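Hypothetical protein PSPTO_2114 (Pseudomonas syringae pv. tomato, PDB 2ODA) belongs to the haloacid dehalogenase (HAD) superfamily and is probably a phosphatase or related hydrolase. Local coordinates at residues 6-11 with 95-100. Residues are numbered along the deposited sequence; the frame is centred on the assembly and turned at random.
Sequences FPALLF and MALMAL
Leu-10, on the strand that begins at Leu-9, faces Ala-96 on the last turn of helix 91-99 with 7.3 Å between their CA atoms, while Ala-8, just before the strand, faces Leu-97 at a CA-CA distance of 7.5 Å. Leu-10 spans most of this gap. Its CG is set beside the backbone N and anti to the carbonyl carbon (chi1 -55°), which carries both methyls out to the helix. CD2 of Leu-10 meets CB of Ala-96 at 3.7 Å; a methyl this short lets the branched end of Leu-10 come close to the helix backbone. Leu-97 starts off beside the strand, but its end swings in, and its chain crosses that of Leu-10 at about a right angle. The CD2 methyl of Leu-97 thereby touches both branches of Leu-10, with CD1 of Leu-10 at 3.9 Å. One turn on from Ala-96, where the helix gives out, Leu-100 rests its CD1 against two residues of the other segment, 3.9 Å from CB of Ala-8 and 4.0 Å from CD2 of Leu-10. With one methyl Ala-8 suits the spot, since CD1 of Leu-100 and, at 4.2 Å, CD2 of Leu-97 both come up to its CB. Alternation along the strand turns Leu-9 to the other face of the sheet, where it packs on Leu-183 of helix 179-191. Strand 9-12 lies between strands 55-58 and 109-112 in the parallel sheet of this Rossmann-like HAD fold, so the contact seats a helix on one face of its centre. Around it, Ile-58 touches both Leu-10 and Ala-96, and Leu-97 also packs on Trp-94 of the second subunit. No hydrogen bond joins the two segments: what joins them directly is van der Waals contact between methyl groups, so the stability of the contact should come chiefly from burying apolar surface.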
loop_
_atom_site.group_PDB
_atom_site.type_symbol
_atom_site.label_atom_id
_atom_site.label_comp_id
_atom_site.label_asym_id
_atom_site.label_seq_id
_atom_site.Cartn_x
_atom_site.Cartn_y
_atom_site.Cartn_z
ATOM N N PHE B 6 3.904 -2.510 -15.863
ATOM C CA PHE B 6 4.278 -2.607 -14.450
ATOM C C PHE B 6 5.094 -1.390 -14.024
ATOM O O PHE B 6 6.130 -1.085 -14.632
ATOM C CB PHE B 6 5.062 -3.914 -14.189
ATOM C CG PHE B 6 4.305 -5.143 -14.570
ATOM C CD1 PHE B 6 3.364 -5.685 -13.699
ATOM C CD2 PHE B 6 4.514 -5.761 -15.807
ATOM C CE1 PHE B 6 2.637 -6.833 -14.037
ATOM C CE2 PHE B 6 3.777 -6.889 -16.166
ATOM C CZ PHE B 6 2.832 -7.416 -15.275
ATOM N N PRO B 7 4.631 -0.668 -12.991
ATOM C CA PRO B 7 5.381 0.517 -12.558
ATOM C C PRO B 7 6.662 0.234 -11.757
ATOM O O PRO B 7 7.587 1.040 -11.806
ATOM C CB PRO B 7 4.377 1.294 -11.711
ATOM C CG PRO B 7 3.343 0.320 -11.294
ATOM C CD PRO B 7 3.383 -0.861 -12.226
ATOM N N ALA B 8 6.724 -0.895 -11.055
ATOM C CA ALA B 8 7.877 -1.200 -10.211
ATOM C C ALA B 8 7.878 -2.698 -9.917
ATOM O O ALA B 8 6.815 -3.317 -9.861
ATOM C CB ALA B 8 7.816 -0.414 -8.905
ATOM N N LEU B 9 9.073 -3.244 -9.718
ATOM C CA LEU B 9 9.245 -4.616 -9.285
ATOM C C LEU B 9 10.091 -4.664 -8.021
ATOM O O LEU B 9 11.145 -4.007 -7.919
ATOM C CB LEU B 9 9.878 -5.483 -10.386
ATOM C CG LEU B 9 9.191 -5.582 -11.757
ATOM C CD1 LEU B 9 10.053 -6.402 -12.720
ATOM C CD2 LEU B 9 7.807 -6.223 -11.636
ATOM N N LEU B 10 9.616 -5.438 -7.050
ATOM C CA LEU B 10 10.348 -5.692 -5.802
ATOM C C LEU B 10 10.847 -7.113 -5.811
ATOM O O LEU B 10 10.100 -8.009 -6.208
ATOM C CB LEU B 10 9.420 -5.502 -4.606
ATOM C CG LEU B 10 8.717 -4.139 -4.555
ATOM C CD1 LEU B 10 7.852 -4.079 -3.283
ATOM C CD2 LEU B 10 9.727 -2.967 -4.605
ATOM N N PHE B 11 12.091 -7.333 -5.361
ATOM C CA PHE B 11 12.669 -8.685 -5.312
ATOM C C PHE B 11 13.208 -8.982 -3.929
ATOM O O PHE B 11 13.885 -8.153 -3.334
ATOM C CB PHE B 11 13.881 -8.796 -6.253
ATOM C CG PHE B 11 13.549 -8.719 -7.704
ATOM C CD1 PHE B 11 13.516 -7.487 -8.361
ATOM C CD2 PHE B 11 13.331 -9.877 -8.439
ATOM C CE1 PHE B 11 13.235 -7.423 -9.742
ATOM C CE2 PHE B 11 13.066 -9.824 -9.817
ATOM C CZ PHE B 11 13.025 -8.589 -10.458
HETATM N N MSE B 95 7.621 0.495 2.066
HETATM C CA MSE B 95 8.828 1.301 2.143
HETATM C C MSE B 95 9.714 1.202 0.911
HETATM O O MSE B 95 10.293 2.191 0.493
HETATM C CB MSE B 95 9.586 1.036 3.430
HETATM C CG MSE B 95 8.993 1.843 4.536
HETATM SE SE MSE B 95 9.734 1.300 6.232
HETATM C CE MSE B 95 11.556 1.809 5.908
ATOM N N ALA B 96 9.776 0.016 0.311
ATOM C CA ALA B 96 10.489 -0.192 -0.931
ATOM C C ALA B 96 9.849 0.595 -2.061
ATOM O O ALA B 96 10.552 1.227 -2.862
ATOM C CB ALA B 96 10.497 -1.666 -1.279
ATOM N N LEU B 97 8.520 0.539 -2.164
ATOM C CA LEU B 97 7.826 1.332 -3.203
ATOM C C LEU B 97 8.093 2.840 -3.047
ATOM O O LEU B 97 8.342 3.556 -4.025
ATOM C CB LEU B 97 6.319 1.004 -3.232
ATOM C CG LEU B 97 5.923 -0.448 -3.542
ATOM C CD1 LEU B 97 4.398 -0.599 -3.407
ATOM C CD2 LEU B 97 6.423 -0.859 -4.959
HETATM N N MSE B 98 8.040 3.331 -1.813
HETATM C CA MSE B 98 8.363 4.735 -1.537
HETATM C C MSE B 98 9.778 5.129 -1.928
HETATM O O MSE B 98 9.999 6.222 -2.472
HETATM C CB MSE B 98 8.079 5.070 -0.076
HETATM C CG MSE B 98 6.578 5.069 0.195
HETATM SE SE MSE B 98 6.221 5.537 2.053
HETATM C CE MSE B 98 6.196 3.831 2.811
ATOM N N ALA B 99 10.724 4.226 -1.683
ATOM C CA ALA B 99 12.123 4.410 -2.079
ATOM C C ALA B 99 12.270 4.530 -3.591
ATOM O O ALA B 99 13.210 5.157 -4.068
ATOM C CB ALA B 99 12.994 3.263 -1.537
ATOM N N LEU B 100 11.342 3.925 -4.342
ATOM C CA LEU B 100 11.303 4.027 -5.801
ATOM C C LEU B 100 10.405 5.150 -6.298
ATOM O O LEU B 100 10.192 5.287 -7.505
ATOM C CB LEU B 100 10.819 2.699 -6.411
ATOM C CG LEU B 100 11.724 1.471 -6.230
ATOM C CD1 LEU B 100 11.020 0.216 -6.736
ATOM C CD2 LEU B 100 13.076 1.679 -6.943
#